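Local coordinates for protein alpha-glucosidase YIHQ (Escherichia coli, PDB 5AEG) that hydrolyses sulfoquinovosyl diacylglycerides and simple sulfoquinovosides, releasing sulfoquinovose for breakdown as a source of carbon and sulfur, at residues S43-D47 with I57-L61. Numbering follows the deposited sequence.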
ATOM      1  N   SER A  43     -20.684   5.700 -22.893  1.00 21.73           N
ATOM      2  CA  SER A  43     -19.412   6.184 -23.308  1.00 21.73           C
ATOM      3  C   SER A  43     -19.069   7.528 -22.669  1.00 24.51           C
ATOM      4  O   SER A  43     -19.915   8.292 -22.220  1.00 22.88           O
ATOM      5  CB  SER A  43     -19.296   6.353 -24.837  1.00 24.61           C
ATOM      6  OG  SER A  43     -20.186   7.407 -25.232  1.00 26.01           O
ATOM      7  N   GLY A  44     -17.765   7.768 -22.617  1.00 25.50           N
ATOM      8  CA  GLY A  44     -17.292   9.042 -22.053  1.00 26.29           C
ATOM      9  C   GLY A  44     -15.931   9.369 -22.573  1.00 25.27           C
ATOM     10  O   GLY A  44     -15.253   8.515 -23.180  1.00 28.36           O
ATOM     11  N   ILE A  45     -15.469  10.597 -22.257  1.00 29.03           N
ATOM     12  CA  ILE A  45     -14.088  10.964 -22.563  1.00 35.15           C
ATOM     13  C   ILE A  45     -13.398  11.376 -21.259  1.00 29.98           C
ATOM     14  O   ILE A  45     -13.899  12.275 -20.568  1.00 29.33           O
ATOM     15  CB  ILE A  45     -13.996  12.126 -23.569  1.00 40.39           C
ATOM     16  CG1 ILE A  45     -14.677  11.770 -24.914  1.00 43.55           C
ATOM     17  CG2 ILE A  45     -12.503  12.490 -23.800  1.00 43.31           C
ATOM     18  CD1 ILE A  45     -15.153  13.045 -25.651  1.00 49.08           C
ATOM     19  N   ALA A  46     -12.303  10.724 -20.926  1.00 28.53           N
ATOM     20  CA  ALA A  46     -11.565  11.089 -19.701  1.00 29.83           C
ATOM     21  C   ALA A  46     -11.043  12.545 -19.707  1.00 31.82           C
ATOM     22  O   ALA A  46     -10.443  12.958 -20.667  1.00 33.71           O
ATOM     23  CB  ALA A  46     -10.418  10.137 -19.507  1.00 35.13           C
ATOM     24  N   ASP A  47     -11.297  13.290 -18.638  1.00 29.97           N
ATOM     25  CA  ASP A  47     -10.875  14.693 -18.538  1.00 33.41           C
ATOM     26  C   ASP A  47      -9.874  14.799 -17.402  1.00 30.38           C
ATOM     27  O   ASP A  47     -10.258  14.830 -16.245  1.00 33.82           O
ATOM     28  CB  ASP A  47     -12.101  15.525 -18.232  1.00 37.85           C
ATOM     29  CG  ASP A  47     -11.794  17.043 -18.159  1.00 44.86           C
ATOM     30  OD1 ASP A  47     -10.651  17.408 -18.430  1.00 42.91           O
ATOM     31  OD2 ASP A  47     -12.710  17.837 -17.845  1.00 51.41           O
ATOM     32  N   ILE A  57      -9.149  13.913 -12.116  1.00 29.91           N
ATOM     33  CA  ILE A  57      -9.647  12.976 -13.136  1.00 27.76           C
ATOM     34  C   ILE A  57     -11.141  12.927 -13.024  1.00 30.97           C
ATOM     35  O   ILE A  57     -11.693  12.599 -12.009  1.00 27.68           O
ATOM     36  CB  ILE A  57      -8.919  11.603 -13.165  1.00 31.33           C
ATOM     37  CG1 ILE A  57      -9.630  10.657 -14.145  1.00 34.64           C
ATOM     38  CG2 ILE A  57      -8.718  10.979 -11.788  1.00 32.43           C
ATOM     39  CD1 ILE A  57      -8.699   9.586 -14.685  1.00 38.35           C
ATOM     40  N   LYS A  58     -11.822  13.324 -14.070  1.00 33.43           N
ATOM     41  CA  LYS A  58     -13.285  13.215 -14.077  1.00 39.02           C
ATOM     42  C   LYS A  58     -13.831  12.847 -15.462  1.00 31.63           C
ATOM     43  O   LYS A  58     -13.126  12.980 -16.436  1.00 27.85           O
ATOM     44  CB  LYS A  58     -13.891  14.523 -13.639  1.00 41.03           C
ATOM     45  CG  LYS A  58     -13.645  15.632 -14.635  1.00 46.47           C
ATOM     46  CD  LYS A  58     -14.811  16.627 -14.607  1.00 65.72           C
ATOM     47  CE  LYS A  58     -14.959  17.325 -13.268  1.00 68.32           C
ATOM     48  NZ  LYS A  58     -13.708  18.079 -12.985  1.00 69.56           N
ATOM     49  N   ASP A  59     -15.091  12.430 -15.539  1.00 33.86           N
ATOM     50  CA  ASP A  59     -15.640  12.071 -16.870  1.00 33.60           C
ATOM     51  C   ASP A  59     -16.258  13.276 -17.629  1.00 33.29           C
ATOM     52  O   ASP A  59     -16.833  14.157 -17.007  1.00 37.45           O
ATOM     53  CB  ASP A  59     -16.719  11.017 -16.700  1.00 33.07           C
ATOM     54  CG  ASP A  59     -16.836  10.119 -17.912  1.00 29.37           C
ATOM     55  OD1 ASP A  59     -16.134  10.336 -18.951  1.00 28.73           O
ATOM     56  OD2 ASP A  59     -17.617   9.176 -17.758  1.00 30.96           O
ATOM     57  N   LYS A  60     -16.134  13.303 -18.951  1.00 31.58           N
ATOM     58  CA  LYS A  60     -17.090  13.984 -19.808  1.00 35.21           C
ATOM     59  C   LYS A  60     -18.066  12.903 -20.316  1.00 28.01           C
ATOM     60  O   LYS A  60     -17.799  12.307 -21.326  1.00 27.58           O
ATOM     61  CB  LYS A  60     -16.431  14.647 -21.019  1.00 41.65           C
ATOM     62  CG  LYS A  60     -15.234  15.510 -20.695  1.00 54.50           C
ATOM     63  CD  LYS A  60     -14.636  16.111 -21.969  1.00 65.16           C
ATOM     64  CE  LYS A  60     -15.351  17.393 -22.373  1.00 71.29           C
ATOM     65  NZ  LYS A  60     -14.889  18.524 -21.511  1.00 71.74           N
ATOM     66  N   LEU A  61     -19.135  12.664 -19.568  1.00 26.75           N
ATOM     67  CA  LEU A  61     -20.049  11.585 -19.872  1.00 27.52           C
ATOM     68  C   LEU A  61     -20.835  11.864 -21.184  1.00 27.79           C
ATOM     69  O   LEU A  61     -21.417  12.914 -21.321  1.00 27.22           O
ATOM     70  CB  LEU A  61     -21.040  11.423 -18.760  1.00 27.65           C
ATOM     71  CG  LEU A  61     -22.001  10.236 -18.969  1.00 29.14           C
ATOM     72  CD1 LEU A  61     -21.338   8.870 -19.057  1.00 25.98           C
ATOM     73  CD2 LEU A  61     -23.028  10.287 -17.921  1.00 32.18           C
TER
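Ile45 and Lys60 exchange two backbone hydrogen bonds, Ile45 N to Lys60 O at 3.0 Å and Lys60 N to Ile45 O at 2.9 Å, and Asp47 pairs in the same way with Lys58. These are the hydrogen-bonded pairs of an antiparallel hairpin; Gly44 with Leu61 and Ala46 with Asp59 are the non-hydrogen-bonded ones. At Gly44 the chains draw together, its CA 4.3 Å from Leu61 CA, and that CA also makes a CH...O contact to Lys60 O.

Apolar contact comes largely from lysine chains on the face that carries Ile45 and Asp47. Asp47 and Lys58 run alongside each other, Asp47 CB 3.9 Å from Lys58 CG. Lys60 CG also reaches Asp47 CB at 4.0 Å; the Lys60 chain then bends at its last two torsions. Its NZ stops 4.3 Å from Asp47 OD2, too long for a salt bridge, although the two lysines probably still favour a charged carboxylate.

On the reverse face, Asp59 CG lies anti to the backbone N (chi1 -151°), which brings OD1 over the Gly44-Ile45 backbone, 3.4 Å from Ile45 O, on the side where a side chain of Gly44 would point. That carboxylate is held by a salt bridge to Arg116.

Strand 39-49 lies between strand 56-74 and strand 116-122, which supplies Arg116, in the N-terminal galactose mutarotase-like β-domain of this GH31 enzyme, while Trp218 packs against Ala46 and Asp59.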